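Side-chain contact in glucose-6-phosphate isomerase (Chlamydia trachomatis D/UW-3/CX, PDB 6OTU), which catalyses the reversible isomerisation of glucose 6-phosphate to fructose 6-phosphate: residues 289-292 with 293-296. Residues are numbered along the deposited sequence; the frame is centred on the assembly and turned at random.
Sequences AFIE and FLQG
Leu294 lays its branched end over one face of the ring of Phe290, one helical turn earlier in the chain. Its CG stands 4.1 Å from the ring centroid, 20° off the ring normal, in a CH-pi contact shifted toward the rim. The two methyls lie on the same side of the ring, out by the rim of CE1, CZ and CE2. Leu294 CD2 comes to 3.5 Å from Phe290 CZ, and Leu294 CD1 lies 3.6 Å from Phe290 CE2. The first torsion of Phe290 explains this meeting: with CG anti to the backbone N (chi1 175°), the ring stands out from the helix and leans slightly forward, beside the Leu294 and Phe293 side chains. On the same side of the ring plane, but out beyond the CD1-CE1 rim, Phe293 meets it obliquely. The two ring planes are inclined at 42°. Phe293 CD2 and Phe290 CD1 are 3.7 Å apart, and Phe290 CE1 sits at the edge of the Phe293 ring, in its plane. Phe290 thus packs against side chains three and four positions ahead, the i+3 and i+4 pattern of a helix.

Ile291 adds a looser apolar contact, its CD1 4.2 Å from Leu294 CD1. Its CG2 lies near the amide carbon of Gln295. The backbone beneath is regular alpha helix. Four successive i to i+4 hydrogen bonds hold it, from Phe293 N to Ala289 O through Gly296 N to Glu292 O. The bond from Leu294 N to Phe290 O (2.9 Å) ties together the two residues whose side chains overlap.

All of this belongs to helix 287-303, away from the glucose-6-phosphate pocket. Ile291 touches Trp114 in a loop. Gly296 O accepts a hydrogen bond from Ser471 OG of helix 466-487. Phe293 packs on Leu473 of that helix and on Met167 and Met171 of helix 162-172.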
ATOM      1  N   ALA A 289       5.899  24.200 -15.020  1.00 40.12           N
ATOM      2  CA  ALA A 289       5.106  23.023 -14.680  1.00 39.66           C
ATOM      3  C   ALA A 289       4.618  23.090 -13.235  1.00 41.19           C
ATOM      4  O   ALA A 289       3.483  22.687 -12.939  1.00 40.32           O
ATOM      5  CB  ALA A 289       5.914  21.746 -14.925  1.00 41.53           C
ATOM      6  N   PHE A 290       5.451  23.614 -12.323  1.00 32.02           N
ATOM      7  CA  PHE A 290       5.001  23.777 -10.939  1.00 39.40           C
ATOM      8  C   PHE A 290       3.865  24.798 -10.836  1.00 31.82           C
ATOM      9  O   PHE A 290       2.921  24.610 -10.059  1.00 33.62           O
ATOM     10  CB  PHE A 290       6.173  24.164 -10.033  1.00 35.29           C
ATOM     11  CG  PHE A 290       5.770  24.470  -8.618  1.00 38.43           C
ATOM     12  CD1 PHE A 290       5.323  23.464  -7.774  1.00 46.04           C
ATOM     13  CD2 PHE A 290       5.838  25.763  -8.125  1.00 39.13           C
ATOM     14  CE1 PHE A 290       4.950  23.745  -6.459  1.00 46.98           C
ATOM     15  CE2 PHE A 290       5.470  26.054  -6.803  1.00 36.41           C
ATOM     16  CZ  PHE A 290       5.025  25.044  -5.977  1.00 42.55           C
ATOM     17  N   ILE A 291       3.913  25.866 -11.636  1.00 36.38           N
ATOM     18  CA  ILE A 291       2.825  26.840 -11.627  1.00 35.18           C
ATOM     19  C   ILE A 291       1.523  26.213 -12.142  1.00 42.96           C
ATOM     20  O   ILE A 291       0.433  26.479 -11.612  1.00 43.33           O
ATOM     21  CB  ILE A 291       3.231  28.083 -12.441  1.00 34.92           C
ATOM     22  CG1 ILE A 291       4.426  28.783 -11.779  1.00 34.65           C
ATOM     23  CG2 ILE A 291       2.043  29.031 -12.619  1.00 33.23           C
ATOM     24  CD1 ILE A 291       4.207  29.064 -10.324  1.00 32.94           C
ATOM     25  N   GLU A 292       1.608  25.385 -13.190  1.00 40.81           N
ATOM     26  CA  GLU A 292       0.414  24.701 -13.680  1.00 37.19           C
ATOM     27  C   GLU A 292      -0.172  23.803 -12.604  1.00 34.79           C
ATOM     28  O   GLU A 292      -1.398  23.735 -12.438  1.00 31.67           O
ATOM     29  CB  GLU A 292       0.739  23.881 -14.924  1.00 34.40           C
ATOM     30  CG  GLU A 292       1.178  24.707 -16.098  1.00 45.49           C
ATOM     31  CD  GLU A 292       1.509  23.851 -17.298  1.00 61.49           C
ATOM     32  OE1 GLU A 292       1.927  24.421 -18.332  1.00 67.78           O
ATOM     33  OE2 GLU A 292       1.351  22.609 -17.202  1.00 64.27           O
ATOM     34  N   PHE A 293       0.697  23.099 -11.875  1.00 35.14           N
ATOM     35  CA  PHE A 293       0.283  22.305 -10.722  1.00 30.99           C
ATOM     36  C   PHE A 293      -0.438  23.164  -9.683  1.00 39.91           C
ATOM     37  O   PHE A 293      -1.471  22.751  -9.141  1.00 34.00           O
ATOM     38  CB  PHE A 293       1.532  21.637 -10.142  1.00 39.50           C
ATOM     39  CG  PHE A 293       1.377  21.066  -8.758  1.00 33.37           C
ATOM     40  CD1 PHE A 293       0.545  19.982  -8.519  1.00 34.50           C
ATOM     41  CD2 PHE A 293       2.138  21.565  -7.711  1.00 32.03           C
ATOM     42  CE1 PHE A 293       0.445  19.410  -7.242  1.00 32.36           C
ATOM     43  CE2 PHE A 293       2.038  21.029  -6.440  1.00 34.38           C
ATOM     44  CZ  PHE A 293       1.186  19.936  -6.200  1.00 31.50           C
ATOM     45  N   LEU A 294       0.092  24.369  -9.398  1.00 34.49           N
ATOM     46  CA  LEU A 294      -0.565  25.275  -8.454  1.00 34.85           C
ATOM     47  C   LEU A 294      -1.916  25.749  -8.979  1.00 36.87           C
ATOM     48  O   LEU A 294      -2.881  25.849  -8.210  1.00 31.48           O
ATOM     49  CB  LEU A 294       0.324  26.492  -8.138  1.00 31.64           C
ATOM     50  CG  LEU A 294       1.650  26.324  -7.384  1.00 35.45           C
ATOM     51  CD1 LEU A 294       2.244  27.677  -6.905  1.00 31.92           C
ATOM     52  CD2 LEU A 294       1.533  25.313  -6.227  1.00 32.74           C
ATOM     53  N   GLN A 295      -2.005  26.073 -10.275  1.00 34.08           N
ATOM     54  CA  GLN A 295      -3.283  26.526 -10.820  1.00 34.52           C
ATOM     55  C   GLN A 295      -4.351  25.442 -10.701  1.00 39.17           C
ATOM     56  O   GLN A 295      -5.513  25.741 -10.404  1.00 36.00           O
ATOM     57  CB  GLN A 295      -3.111  26.970 -12.272  1.00 33.67           C
ATOM     58  CG  GLN A 295      -2.281  28.244 -12.398  1.00 39.07           C
ATOM     59  CD  GLN A 295      -1.910  28.575 -13.835  1.00 49.00           C
ATOM     60  OE1 GLN A 295      -1.553  27.696 -14.625  1.00 46.36           O
ATOM     61  NE2 GLN A 295      -1.990  29.856 -14.180  1.00 53.31           N
ATOM     62  N   GLY A 296      -3.970  24.171 -10.879  1.00 34.34           N
ATOM     63  CA  GLY A 296      -4.944  23.095 -10.730  1.00 34.27           C
ATOM     64  C   GLY A 296      -5.479  22.980  -9.314  1.00 39.42           C
ATOM     65  O   GLY A 296      -6.680  22.797  -9.102  1.00 39.15           O
TER